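Local coordinates for EDD domain protein, DegV family (PDB 3JR7), which is of unknown function but probably binds a lipid such as a fatty acid, at residues A[22-27]-A[145-150]; A[98-103]-A[162-167]; A[43-48]-A[85-90]; A[120-125]-A[129-134]. All coordinates share one frame; numbering follows the deposited sequence.

Contact 1: residues A[22-27]-A[145-150]; sequences YKVIVD and LIALKV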
loop_
_atom_site.group_PDB
_atom_site.type_symbol
_atom_site.label_atom_id
_atom_site.label_comp_id
_atom_site.label_asym_id
_atom_site.label_seq_id
_atom_site.Cartn_x
_atom_site.Cartn_y
_atom_site.Cartn_z
ATOM N N TYR A 22 21.030 -7.234 -2.559
ATOM C CA TYR A 22 20.050 -6.223 -2.144
ATOM C C TYR A 22 18.912 -6.834 -1.348
ATOM O O TYR A 22 18.638 -8.002 -1.478
ATOM C CB TYR A 22 19.503 -5.485 -3.366
ATOM C CG TYR A 22 18.497 -6.230 -4.220
ATOM C CD1 TYR A 22 17.149 -6.061 -4.031
ATOM C CD2 TYR A 22 18.899 -7.033 -5.251
ATOM C CE1 TYR A 22 16.227 -6.695 -4.830
ATOM C CE2 TYR A 22 17.979 -7.705 -6.057
ATOM C CZ TYR A 22 16.643 -7.517 -5.846
ATOM O OH TYR A 22 15.674 -8.179 -6.627
ATOM N N LYS A 23 18.243 -6.028 -0.533
ATOM C CA LYS A 23 17.014 -6.451 0.112
ATOM C C LYS A 23 15.971 -5.326 -0.029
ATOM O O LYS A 23 16.332 -4.147 0.038
ATOM C CB LYS A 23 17.283 -6.811 1.566
ATOM C CG LYS A 23 16.141 -7.492 2.249
ATOM C CD LYS A 23 16.547 -8.119 3.607
ATOM C CE LYS A 23 16.827 -7.081 4.724
ATOM N NZ LYS A 23 17.082 -7.683 6.176
ATOM N N VAL A 24 14.711 -5.703 -0.214
ATOM C CA VAL A 24 13.564 -4.773 -0.237
ATOM C C VAL A 24 12.700 -4.978 0.979
ATOM O O VAL A 24 12.047 -6.036 1.134
ATOM C CB VAL A 24 12.670 -4.924 -1.481
ATOM C CG1 VAL A 24 11.626 -3.764 -1.531
ATOM C CG2 VAL A 24 13.526 -4.959 -2.784
ATOM N N ILE A 25 12.732 -3.993 1.865
ATOM C CA ILE A 25 11.957 -4.000 3.088
ATOM C C ILE A 25 10.680 -3.179 2.835
ATOM O O ILE A 25 10.747 -2.069 2.355
ATOM C CB ILE A 25 12.732 -3.330 4.226
ATOM C CG1 ILE A 25 14.082 -4.070 4.468
ATOM C CG2 ILE A 25 11.875 -3.260 5.501
ATOM C CD1 ILE A 25 15.034 -3.277 5.281
ATOM N N VAL A 26 9.544 -3.724 3.182
ATOM C CA VAL A 26 8.256 -3.098 2.962
ATOM C C VAL A 26 7.497 -3.131 4.268
ATOM O O VAL A 26 7.478 -4.178 4.939
ATOM C CB VAL A 26 7.480 -3.868 1.885
ATOM C CG1 VAL A 26 6.156 -3.136 1.540
ATOM C CG2 VAL A 26 8.354 -4.040 0.640
ATOM N N ASP A 27 6.879 -2.019 4.685
ATOM C CA ASP A 27 6.059 -2.103 5.878
ATOM C C ASP A 27 4.841 -2.983 5.584
ATOM O O ASP A 27 4.532 -3.271 4.428
ATOM C CB ASP A 27 5.692 -0.739 6.499
ATOM C CG ASP A 27 4.722 0.090 5.652
ATOM O OD1 ASP A 27 3.832 -0.459 4.948
ATOM O OD2 ASP A 27 4.803 1.326 5.782
ATOM N N LEU A 145 3.638 -2.510 -5.642
ATOM C CA LEU A 145 4.096 -2.199 -6.999
ATOM C C LEU A 145 5.472 -1.507 -7.008
ATOM O O LEU A 145 6.307 -1.797 -7.856
ATOM C CB LEU A 145 3.070 -1.354 -7.753
ATOM C CG LEU A 145 1.881 -2.103 -8.336
ATOM C CD1 LEU A 145 0.833 -1.104 -8.843
ATOM C CD2 LEU A 145 2.304 -3.076 -9.414
ATOM N N ILE A 146 5.707 -0.643 -6.039
ATOM C CA ILE A 146 7.024 0.001 -5.859
ATOM C C ILE A 146 8.133 -1.055 -5.568
ATOM O O ILE A 146 9.167 -1.035 -6.218
ATOM C CB ILE A 146 6.967 1.082 -4.749
ATOM C CG1 ILE A 146 6.031 2.242 -5.183
ATOM C CG2 ILE A 146 8.358 1.653 -4.436
ATOM C CD1 ILE A 146 5.603 3.131 -4.027
ATOM N N ALA A 147 7.856 -2.001 -4.667
ATOM C CA ALA A 147 8.754 -3.109 -4.370
ATOM C C ALA A 147 9.091 -3.904 -5.642
ATOM O O ALA A 147 10.280 -4.234 -5.872
ATOM C CB ALA A 147 8.163 -4.061 -3.305
ATOM N N LEU A 148 8.065 -4.206 -6.452
ATOM C CA LEU A 148 8.257 -4.889 -7.756
ATOM C C LEU A 148 9.154 -4.092 -8.709
ATOM O O LEU A 148 10.014 -4.638 -9.426
ATOM C CB LEU A 148 6.905 -5.217 -8.428
ATOM C CG LEU A 148 6.096 -6.346 -7.785
ATOM C CD1 LEU A 148 4.714 -6.507 -8.321
ATOM C CD2 LEU A 148 6.888 -7.724 -7.906
ATOM N N LYS A 149 8.968 -2.785 -8.711
ATOM C CA LYS A 149 9.788 -1.927 -9.543
ATOM C C LYS A 149 11.266 -1.926 -9.105
ATOM O O LYS A 149 12.154 -1.940 -9.944
ATOM C CB LYS A 149 9.209 -0.490 -9.536
ATOM C CG LYS A 149 9.877 0.515 -10.490
ATOM C CD LYS A 149 9.894 0.029 -11.969
ATOM C CE LYS A 149 8.592 0.199 -12.666
ATOM N NZ LYS A 149 8.638 -0.101 -14.171
ATOM N N VAL A 150 11.517 -1.899 -7.796
ATOM C CA VAL A 150 12.884 -2.025 -7.288
ATOM C C VAL A 150 13.519 -3.290 -7.862
ATOM O O VAL A 150 14.616 -3.254 -8.425
ATOM C CB VAL A 150 12.948 -2.046 -5.722
ATOM C CG1 VAL A 150 14.401 -2.413 -5.271
ATOM C CG2 VAL A 150 12.435 -0.734 -5.143
#
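V24 of strand 22-27 and V150 of helix 141-155 point their methyls at one another, tip to tip, with V24 CG2 and V150 CG1 3.7 Å apart. The rest of the contact is also purely apolar. A147 turns its one methyl toward the strand, where it lies between two valines: V24 CG1 sits 3.9 Å from A147 CB, and V26 CG2 approaches the same CB at 3.9 Å. V24 thus divides its branches. CG1, placed anti to the backbone N (chi1 -171°), takes the alanine, while CG2 takes V150. No hydrogen bond passes between the segments.

Valines and an alanine fill the space between axes that come within 9.4 Å and run antiparallel at 175°, and CA of V24 lies 6.6 Å from CA of A147. Antiparallel helix and strand are the usual pairing in an alpha/beta layer, where helices return along the sheet against the strand direction.

The touching residues are all buried. F42 of strand 42-51 touches both V24 and A147, V150 leans on Y100 of strand 98-103, and F32 reaches V26 from a loop. V167 of helix 160-173 touches I146 and V150, so the two helices lie side by side over neighbouring strands of the sheet.

Contact 2: residues A[98-103]-A[162-167]; sequences RIYVVT and EVVESV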
loop_
_atom_site.group_PDB
_atom_site.type_symbol
_atom_site.label_atom_id
_atom_site.label_comp_id
_atom_site.label_asym_id
_atom_site.label_seq_id
_atom_site.Cartn_x
_atom_site.Cartn_y
_atom_site.Cartn_z
ATOM N N ARG A 98 22.756 -3.452 -0.660
ATOM C CA ARG A 98 21.835 -2.366 -0.970
ATOM C C ARG A 98 20.496 -2.614 -0.294
ATOM O O ARG A 98 19.887 -3.664 -0.470
ATOM C CB ARG A 98 21.665 -2.255 -2.486
ATOM C CG ARG A 98 22.998 -2.116 -3.222
ATOM C CD ARG A 98 22.871 -1.965 -4.720
ATOM N NE ARG A 98 22.389 -3.167 -5.352
ATOM C CZ ARG A 98 23.102 -4.296 -5.563
ATOM N NH1 ARG A 98 24.378 -4.397 -5.124
ATOM N NH2 ARG A 98 22.538 -5.335 -6.210
ATOM N N ILE A 99 20.037 -1.638 0.481
ATOM C CA ILE A 99 18.771 -1.720 1.188
ATOM C C ILE A 99 17.773 -0.689 0.655
ATOM O O ILE A 99 18.049 0.515 0.635
ATOM C CB ILE A 99 18.945 -1.487 2.678
ATOM C CG1 ILE A 99 20.023 -2.446 3.229
ATOM C CG2 ILE A 99 17.563 -1.657 3.406
ATOM C CD1 ILE A 99 19.635 -3.958 3.194
ATOM N N TYR A 100 16.608 -1.173 0.233
ATOM C CA TYR A 100 15.537 -0.315 -0.296
ATOM C C TYR A 100 14.366 -0.484 0.634
ATOM O O TYR A 100 13.981 -1.597 0.915
ATOM C CB TYR A 100 15.137 -0.768 -1.707
ATOM C CG TYR A 100 16.253 -0.769 -2.708
ATOM C CD1 TYR A 100 16.691 0.422 -3.286
ATOM C CD2 TYR A 100 16.852 -1.958 -3.109
ATOM C CE1 TYR A 100 17.732 0.433 -4.190
ATOM C CE2 TYR A 100 17.890 -1.965 -4.062
ATOM C CZ TYR A 100 18.322 -0.753 -4.588
ATOM O OH TYR A 100 19.317 -0.721 -5.511
ATOM N N VAL A 101 13.796 0.597 1.127
ATOM C CA VAL A 101 12.687 0.527 2.080
ATOM C C VAL A 101 11.466 1.189 1.438
ATOM O O VAL A 101 11.578 2.293 0.861
ATOM C CB VAL A 101 13.059 1.218 3.411
ATOM C CG1 VAL A 101 12.025 0.889 4.539
ATOM C CG2 VAL A 101 14.477 0.834 3.852
ATOM N N VAL A 102 10.315 0.537 1.506
ATOM C CA VAL A 102 9.083 1.080 0.919
ATOM C C VAL A 102 8.040 1.201 1.997
ATOM O O VAL A 102 7.772 0.220 2.683
ATOM C CB VAL A 102 8.540 0.167 -0.170
ATOM C CG1 VAL A 102 7.218 0.815 -0.786
ATOM C CG2 VAL A 102 9.614 -0.061 -1.247
ATOM N N THR A 103 7.513 2.402 2.197
ATOM C CA THR A 103 6.586 2.686 3.271
ATOM C C THR A 103 5.304 3.293 2.788
ATOM O O THR A 103 5.221 3.846 1.687
ATOM C CB THR A 103 7.169 3.665 4.351
ATOM O OG1 THR A 103 7.227 5.004 3.847
ATOM C CG2 THR A 103 8.559 3.207 4.838
ATOM N N GLU A 162 20.808 4.632 -9.632
ATOM C CA GLU A 162 19.885 4.477 -10.760
ATOM C C GLU A 162 18.545 3.839 -10.355
ATOM O O GLU A 162 17.471 4.276 -10.798
ATOM C CB GLU A 162 20.494 3.705 -11.930
ATOM C CG GLU A 162 21.505 4.524 -12.762
ATOM C CD GLU A 162 22.431 3.677 -13.634
ATOM O OE1 GLU A 162 22.455 2.448 -13.446
ATOM O OE2 GLU A 162 23.161 4.251 -14.500
ATOM N N VAL A 163 18.606 2.836 -9.501
ATOM C CA VAL A 163 17.388 2.230 -8.985
ATOM C C VAL A 163 16.600 3.307 -8.216
ATOM O O VAL A 163 15.382 3.451 -8.405
ATOM C CB VAL A 163 17.673 1.027 -8.062
ATOM C CG1 VAL A 163 16.341 0.502 -7.401
ATOM C CG2 VAL A 163 18.450 -0.117 -8.790
ATOM N N VAL A 164 17.267 4.062 -7.356
ATOM C CA VAL A 164 16.582 5.142 -6.580
ATOM C C VAL A 164 15.889 6.139 -7.527
ATOM O O VAL A 164 14.672 6.452 -7.372
ATOM C CB VAL A 164 17.560 5.866 -5.616
ATOM C CG1 VAL A 164 16.944 7.119 -5.031
ATOM C CG2 VAL A 164 17.995 4.901 -4.465
ATOM N N GLU A 165 16.633 6.633 -8.530
ATOM C CA GLU A 165 16.026 7.547 -9.488
ATOM C C GLU A 165 14.843 6.921 -10.230
ATOM O O GLU A 165 13.790 7.576 -10.366
ATOM C CB GLU A 165 17.068 8.097 -10.468
ATOM C CG GLU A 165 16.480 9.019 -11.556
ATOM C CD GLU A 165 17.539 9.663 -12.475
ATOM O OE1 GLU A 165 18.599 9.055 -12.645
ATOM O OE2 GLU A 165 17.279 10.729 -13.068
ATOM N N SER A 166 14.997 5.695 -10.744
ATOM C CA SER A 166 13.929 5.063 -11.545
ATOM C C SER A 166 12.682 4.814 -10.718
ATOM O O SER A 166 11.551 4.985 -11.204
ATOM C CB SER A 166 14.354 3.739 -12.196
ATOM O OG SER A 166 15.486 3.979 -13.004
ATOM N N VAL A 167 12.885 4.426 -9.463
ATOM C CA VAL A 167 11.768 4.127 -8.594
ATOM C C VAL A 167 11.066 5.393 -8.129
ATOM O O VAL A 167 9.852 5.416 -8.065
ATOM C CB VAL A 167 12.202 3.257 -7.411
ATOM C CG1 VAL A 167 11.069 3.140 -6.393
ATOM C CG2 VAL A 167 12.672 1.852 -7.941
#
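The phenol of Y100 lies across V163 at about a right angle, joining strand 98-103 to helix 160-173 in the alpha/beta sheet domain of this DegV-family fold. The Y100 CG is anti to the carbonyl carbon (chi1 -58°), which sends the ring out from the sheet toward the helix. Both branches of the valine take part. V163 CG1 packs obliquely against the ring, 3.5 Å from Y100 CE1, and V163 CG2 comes up to the hydroxyl, 3.4 Å from Y100 OH. A looser touch is made by V164, whose CG2 stands at the ring edge, near its plane, 4.5 Å from Y100 CE1.

One shell out, V150 of helix 141-155 and F160 also meet the ring, and Y100 OH is hydrogen-bonded to E154 OE2. That oxygen of E154, a residue of helix 141-155, also forms a salt bridge with R98 NE. The R98 guanidinium turns its edge to Y100 OH, so the phenol's polar end sits beside a charged pair.

On the helix, S166 doubles the grip on the turn that carries V163. Its backbone N and its hydroxyl reach E162 O from opposite faces of the carbonyl plane, with S166 OG 3.0 Å from E162 O and above that plane.

Contact 3: residues A[43-48]-A[85-90]; sequences EHVALG and PERYME
V45 lays its CG1 methyl over the face of the Y88 ring, 4.2 Å from the centroid and only 12° off the ring normal, a CH-pi contact. This is the tightly packed half of the contact. CG1 stands anti to the V45 backbone N (chi1 172°), which aims it at the helix, and Y88 CE1 is its nearest ring atom at 4.1 Å. The hydroxyl at the far end of the ring is hydrogen-bonded to S111 of helix 111-126. I25 of strand 22-27 and P83 also touch V45, and both residues of the pair are buried.

The contact joins strand 42-51, a neighbour of strand 22-27 in the mixed sheet, to helix 85-92, which leads on to strand 98-103; V45 ends the regular part of the strand here, and A46 begins a short break in it.

At that break the contact becomes polar and wetter. R87, its chain bent at chi2 and chi3, curls round so that NH1 donates to A46 O at 3.0 Å in a nearly straight bond (162°). The oxygen lies in the guanidinium plane, and the nitrogen in turn lies in the carbonyl plane. A water also donates to A46 O at 2.8 Å and accepts a weak bond from R87 NH2. An alanine here would take away the guanidinium and is likely to leave A46 O with only the water of these two partners, and that water without its weak donor. Next along the strand from A46, L47 belongs to the pocket in which a polyether molecule is bound.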
loop_
_atom_site.group_PDB
_atom_site.type_symbol
_atom_site.label_atom_id
_atom_site.label_comp_id
_atom_site.label_asym_id
_atom_site.label_seq_id
_atom_site.Cartn_x
_atom_site.Cartn_y
_atom_site.Cartn_z
ATOM N N GLU A 43 11.107 -8.397 2.459
ATOM C CA GLU A 43 10.917 -8.607 3.880
ATOM C C GLU A 43 9.948 -7.585 4.415
ATOM O O GLU A 43 10.033 -6.404 4.051
ATOM C CB GLU A 43 12.256 -8.456 4.617
ATOM C CG GLU A 43 12.132 -8.490 6.094
ATOM C CD GLU A 43 13.470 -8.413 6.853
ATOM O OE1 GLU A 43 14.485 -8.864 6.333
ATOM O OE2 GLU A 43 13.464 -7.933 8.009
ATOM N N HIS A 44 9.036 -8.011 5.278
ATOM C CA HIS A 44 8.089 -7.086 5.895
ATOM C C HIS A 44 8.662 -6.608 7.226
ATOM O O HIS A 44 9.328 -7.359 7.918
ATOM C CB HIS A 44 6.719 -7.733 6.223
ATOM C CG HIS A 44 5.774 -7.846 5.064
ATOM N ND1 HIS A 44 5.432 -6.762 4.268
ATOM C CD2 HIS A 44 5.010 -8.881 4.637
ATOM C CE1 HIS A 44 4.537 -7.138 3.373
ATOM N NE2 HIS A 44 4.278 -8.427 3.560
ATOM N N VAL A 45 8.330 -5.374 7.577
ATOM C CA VAL A 45 8.432 -4.820 8.918
ATOM C C VAL A 45 7.021 -4.514 9.370
ATOM O O VAL A 45 6.291 -3.735 8.712
ATOM C CB VAL A 45 9.357 -3.573 8.955
ATOM C CG1 VAL A 45 9.311 -2.874 10.286
ATOM C CG2 VAL A 45 10.786 -4.019 8.665
ATOM N N ALA A 46 6.610 -5.148 10.468
ATOM C CA ALA A 46 5.206 -5.172 10.886
ATOM C C ALA A 46 4.785 -3.930 11.619
ATOM O O ALA A 46 5.537 -3.394 12.468
ATOM C CB ALA A 46 4.937 -6.422 11.768
ATOM N N LEU A 47 3.592 -3.448 11.275
ATOM C CA LEU A 47 2.907 -2.464 12.088
ATOM C C LEU A 47 2.118 -3.145 13.196
ATOM O O LEU A 47 1.955 -4.366 13.189
ATOM C CB LEU A 47 1.940 -1.629 11.229
ATOM C CG LEU A 47 2.563 -0.496 10.435
ATOM C CD1 LEU A 47 3.134 -0.979 9.076
ATOM C CD2 LEU A 47 1.560 0.655 10.279
ATOM N N GLY A 48 1.632 -2.348 14.140
ATOM C CA GLY A 48 0.742 -2.842 15.221
ATOM C C GLY A 48 -0.715 -2.519 14.970
ATOM O O GLY A 48 -1.025 -1.520 14.341
ATOM N N PRO A 85 11.692 2.857 14.962
ATOM C CA PRO A 85 12.954 3.045 14.245
ATOM C C PRO A 85 13.907 1.888 14.492
ATOM O O PRO A 85 14.687 1.540 13.608
ATOM C CB PRO A 85 13.502 4.340 14.828
ATOM C CG PRO A 85 12.222 5.095 15.237
ATOM C CD PRO A 85 11.296 4.048 15.724
ATOM N N GLU A 86 13.818 1.275 15.671
ATOM C CA GLU A 86 14.749 0.231 16.036
ATOM C C GLU A 86 14.488 -1.015 15.230
ATOM O O GLU A 86 15.427 -1.685 14.832
ATOM C CB GLU A 86 14.657 -0.075 17.534
ATOM C CG GLU A 86 15.204 1.097 18.386
ATOM C CD GLU A 86 14.250 2.328 18.465
ATOM O OE1 GLU A 86 13.008 2.165 18.292
ATOM O OE2 GLU A 86 14.767 3.449 18.762
ATOM N N ARG A 87 13.212 -1.322 14.985
ATOM C CA ARG A 87 12.895 -2.432 14.127
ATOM C C ARG A 87 13.401 -2.210 12.700
ATOM O O ARG A 87 13.833 -3.148 12.046
ATOM C CB ARG A 87 11.401 -2.680 14.054
ATOM C CG ARG A 87 11.051 -4.154 14.074
ATOM C CD ARG A 87 10.458 -4.546 15.454
ATOM N NE ARG A 87 9.585 -3.444 15.874
ATOM C CZ ARG A 87 8.455 -3.070 15.245
ATOM N NH1 ARG A 87 7.988 -3.754 14.167
ATOM N NH2 ARG A 87 7.795 -2.000 15.719
ATOM N N TYR A 88 13.286 -0.990 12.191
ATOM C CA TYR A 88 13.774 -0.729 10.841
ATOM C C TYR A 88 15.288 -0.887 10.807
ATOM O O TYR A 88 15.851 -1.533 9.907
ATOM C CB TYR A 88 13.357 0.649 10.381
ATOM C CG TYR A 88 11.987 0.725 9.743
ATOM C CD1 TYR A 88 11.752 0.142 8.492
ATOM C CD2 TYR A 88 10.958 1.489 10.325
ATOM C CE1 TYR A 88 10.552 0.236 7.897
ATOM C CE2 TYR A 88 9.736 1.633 9.683
ATOM C CZ TYR A 88 9.554 0.979 8.479
ATOM O OH TYR A 88 8.372 1.094 7.823
HETATM N N MSE A 89 15.949 -0.311 11.819
HETATM C CA MSE A 89 17.415 -0.444 11.902
HETATM C C MSE A 89 17.870 -1.887 11.849
HETATM O O MSE A 89 18.787 -2.234 11.104
HETATM C CB MSE A 89 17.979 0.228 13.160
HETATM C CG MSE A 89 19.517 0.213 13.174
HETATM SE SE MSE A 89 20.250 0.639 14.930
HETATM C CE MSE A 89 20.140 -1.183 15.660
ATOM N N GLU A 90 17.238 -2.731 12.634
ATOM C CA GLU A 90 17.605 -4.138 12.667
ATOM C C GLU A 90 17.396 -4.816 11.306
ATOM O O GLU A 90 18.186 -5.672 10.912
ATOM C CB GLU A 90 16.817 -4.869 13.770
ATOM C CG GLU A 90 17.196 -4.398 15.191
ATOM C CD GLU A 90 16.188 -4.793 16.298
ATOM O OE1 GLU A 90 15.267 -5.604 16.025
ATOM O OE2 GLU A 90 16.330 -4.276 17.445
HETATM O O HOH W 1 4.944 -2.800 15.171
#

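Contact 4: residues A[120-125]-A[129-134]; sequences NLYEEE and KQIHVF. With PO4 (phosphate ion), chain D.
Y122 lies against the aliphatic stem of K129 rather than its charge: Y122 OH is 3.5 Å from K129 CD, and Y122 CE2 is 3.6 Å from K129 CB. The lysine runs extended, crossing the phenol at a slant, and delivers its ammonium elsewhere, to the backbone oxygens of Y92, C94 and A96, three hydrogen bonds that draw the charge to the end of helix 85-92 and the loop after it.

Further along the same ring, I131 CD1 sits off-centre in a CH-pi contact, 4.3 Å from the centroid and 29° off the normal. The ring reaches both residues because its CG is anti to the Y122 backbone N (chi1 -176°), pointing it at the strand. With an alanine in place of Y122 the ring would be gone, and the K129 stem and the I131 CD1 methyl would probably lose their shared apolar partner, opening a gap between helix and strand.

Beside this, K129 N gives E123 OE2 a weak, long hydrogen bond of 3.5 Å. Q130 turns the other way, and its NE2 donates to phosphate O1 at 3.2 Å and, weakly, to O3; F160 N also binds this ion, which probably came from the crystallisation liquor.

Helix 111-126 and strand 130-135 are the second and third elements of a beta-alpha-beta unit begun by strand 98-103, and this contact lies where the short turn joins them.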
loop_
_atom_site.group_PDB
_atom_site.type_symbol
_atom_site.label_atom_id
_atom_site.label_comp_id
_atom_site.label_asym_id
_atom_site.label_seq_id
_atom_site.Cartn_x
_atom_site.Cartn_y
_atom_site.Cartn_z
ATOM N N ASN A 120 19.280 6.663 10.394
ATOM C CA ASN A 120 20.198 7.499 11.181
ATOM C C ASN A 120 20.832 6.681 12.308
ATOM O O ASN A 120 22.051 6.722 12.509
ATOM C CB ASN A 120 19.478 8.745 11.678
ATOM C CG ASN A 120 19.106 9.666 10.527
ATOM O OD1 ASN A 120 19.735 9.626 9.485
ATOM N ND2 ASN A 120 18.070 10.450 10.685
ATOM N N LEU A 121 20.015 5.890 12.992
ATOM C CA LEU A 121 20.491 5.018 14.059
ATOM C C LEU A 121 21.466 3.998 13.484
ATOM O O LEU A 121 22.544 3.755 14.064
ATOM C CB LEU A 121 19.316 4.321 14.769
ATOM C CG LEU A 121 18.327 5.261 15.489
ATOM C CD1 LEU A 121 17.174 4.420 16.075
ATOM C CD2 LEU A 121 19.069 6.113 16.566
ATOM N N TYR A 122 21.107 3.394 12.356
ATOM C CA TYR A 122 22.033 2.434 11.683
ATOM C C TYR A 122 23.429 3.020 11.513
ATOM O O TYR A 122 24.442 2.368 11.798
ATOM C CB TYR A 122 21.508 1.966 10.290
ATOM C CG TYR A 122 22.417 0.936 9.690
ATOM C CD1 TYR A 122 22.239 -0.413 9.953
ATOM C CD2 TYR A 122 23.512 1.312 8.953
ATOM C CE1 TYR A 122 23.126 -1.359 9.461
ATOM C CE2 TYR A 122 24.412 0.352 8.453
ATOM C CZ TYR A 122 24.203 -0.956 8.724
ATOM O OH TYR A 122 25.103 -1.879 8.270
ATOM N N GLU A 123 23.471 4.231 10.995
ATOM C CA GLU A 123 24.726 4.831 10.635
ATOM C C GLU A 123 25.542 5.191 11.874
ATOM O O GLU A 123 26.775 5.086 11.826
ATOM C CB GLU A 123 24.516 5.973 9.643
ATOM C CG GLU A 123 24.034 5.362 8.307
ATOM C CD GLU A 123 24.021 6.302 7.119
ATOM O OE1 GLU A 123 23.634 7.477 7.288
ATOM O OE2 GLU A 123 24.375 5.821 6.000
ATOM N N GLU A 124 24.854 5.515 12.977
ATOM C CA GLU A 124 25.509 5.768 14.251
ATOM C C GLU A 124 26.085 4.512 14.838
ATOM O O GLU A 124 27.100 4.588 15.506
ATOM C CB GLU A 124 24.551 6.374 15.279
ATOM C CG GLU A 124 24.130 7.730 14.900
ATOM C CD GLU A 124 22.985 8.259 15.710
ATOM O OE1 GLU A 124 22.557 7.586 16.673
ATOM O OE2 GLU A 124 22.510 9.356 15.370
ATOM N N GLU A 125 25.446 3.367 14.609
ATOM C CA GLU A 125 25.891 2.132 15.159
ATOM C C GLU A 125 26.836 1.368 14.231
ATOM O O GLU A 125 27.712 0.685 14.713
ATOM C CB GLU A 125 24.720 1.230 15.533
ATOM C CG GLU A 125 23.677 1.895 16.425
ATOM C CD GLU A 125 24.187 2.252 17.852
ATOM O OE1 GLU A 125 25.192 1.690 18.319
ATOM O OE2 GLU A 125 23.549 3.070 18.499
ATOM N N LYS A 129 25.925 2.908 4.874
ATOM C CA LYS A 129 25.440 1.809 4.039
ATOM C C LYS A 129 24.518 2.421 3.017
ATOM O O LYS A 129 23.942 3.482 3.262
ATOM C CB LYS A 129 24.718 0.750 4.886
ATOM C CG LYS A 129 24.394 -0.541 4.135
ATOM C CD LYS A 129 23.739 -1.638 5.012
ATOM C CE LYS A 129 23.866 -2.966 4.316
ATOM N NZ LYS A 129 23.041 -4.013 4.874
ATOM N N GLN A 130 24.380 1.754 1.861
ATOM C CA GLN A 130 23.448 2.203 0.857
ATOM C C GLN A 130 22.059 1.776 1.301
ATOM O O GLN A 130 21.653 0.643 1.093
ATOM C CB GLN A 130 23.807 1.634 -0.521
ATOM C CG GLN A 130 25.052 2.322 -1.176
ATOM C CD GLN A 130 25.641 1.483 -2.318
ATOM O OE1 GLN A 130 25.827 0.297 -2.183
ATOM N NE2 GLN A 130 25.900 2.103 -3.434
ATOM N N ILE A 131 21.352 2.716 1.925
ATOM C CA ILE A 131 19.990 2.544 2.371
ATOM C C ILE A 131 19.149 3.713 1.843
ATOM O O ILE A 131 19.489 4.886 2.043
ATOM C CB ILE A 131 19.895 2.577 3.901
ATOM C CG1 ILE A 131 20.804 1.514 4.524
ATOM C CG2 ILE A 131 18.432 2.347 4.347
ATOM C CD1 ILE A 131 21.055 1.724 6.031
ATOM N N HIS A 132 18.060 3.400 1.167
ATOM C CA HIS A 132 17.147 4.425 0.686
ATOM C C HIS A 132 15.733 4.099 1.089
ATOM O O HIS A 132 15.245 2.983 0.850
ATOM C CB HIS A 132 17.225 4.618 -0.838
ATOM C CG HIS A 132 16.390 5.762 -1.307
ATOM N ND1 HIS A 132 16.839 7.060 -1.269
ATOM C CD2 HIS A 132 15.086 5.824 -1.681
ATOM C CE1 HIS A 132 15.868 7.867 -1.675
ATOM N NE2 HIS A 132 14.795 7.140 -1.925
ATOM N N VAL A 133 15.057 5.079 1.696
ATOM C CA VAL A 133 13.667 4.947 2.098
ATOM C C VAL A 133 12.747 5.649 1.031
ATOM O O VAL A 133 12.877 6.869 0.808
ATOM C CB VAL A 133 13.419 5.561 3.476
ATOM C CG1 VAL A 133 11.960 5.371 3.867
ATOM C CG2 VAL A 133 14.337 4.910 4.534
ATOM N N PHE A 134 11.858 4.885 0.390
ATOM C CA PHE A 134 10.895 5.423 -0.578
ATOM C C PHE A 134 9.569 5.715 0.170
ATOM O O PHE A 134 8.958 4.838 0.771
ATOM C CB PHE A 134 10.618 4.444 -1.721
ATOM C CG PHE A 134 11.795 4.103 -2.567
ATOM C CD1 PHE A 134 12.229 4.969 -3.560
ATOM C CD2 PHE A 134 12.442 2.891 -2.408
ATOM C CE1 PHE A 134 13.342 4.654 -4.346
ATOM C CE2 PHE A 134 13.527 2.557 -3.178
ATOM C CZ PHE A 134 13.989 3.429 -4.149
HETATM P P PO4 D . 26.449 0.626 -6.739
HETATM O O1 PO4 D . 26.513 -0.256 -5.475
HETATM O O2 PO4 D . 25.121 0.396 -7.401
HETATM O O3 PO4 D . 26.510 2.081 -6.377
HETATM O O4 PO4 D . 27.596 0.398 -7.711
#

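From the N terminus, strand 22-27 opens contact 1, which closes only when helix 141-155 arrives some 120 residues later. Contact 3 and contact 4 form within that loop and follow one another in series: contact 3 brings helix 85-92 back to strand 42-51, and contact 4 closes the short turn between helix 111-126 and strand 130-135. Contact 2 opens at strand 98-103, encloses contact 4, and closes on helix 160-173, beyond the end of contact 1, so the two loops cross. All four share one mixed sheet, in which strand 22-27 separates strands 42-51 and 98-103, with strand 130-135 beyond strand 98-103; backbone pairing of V101 with H132 and F134 joins contacts 2 and 4.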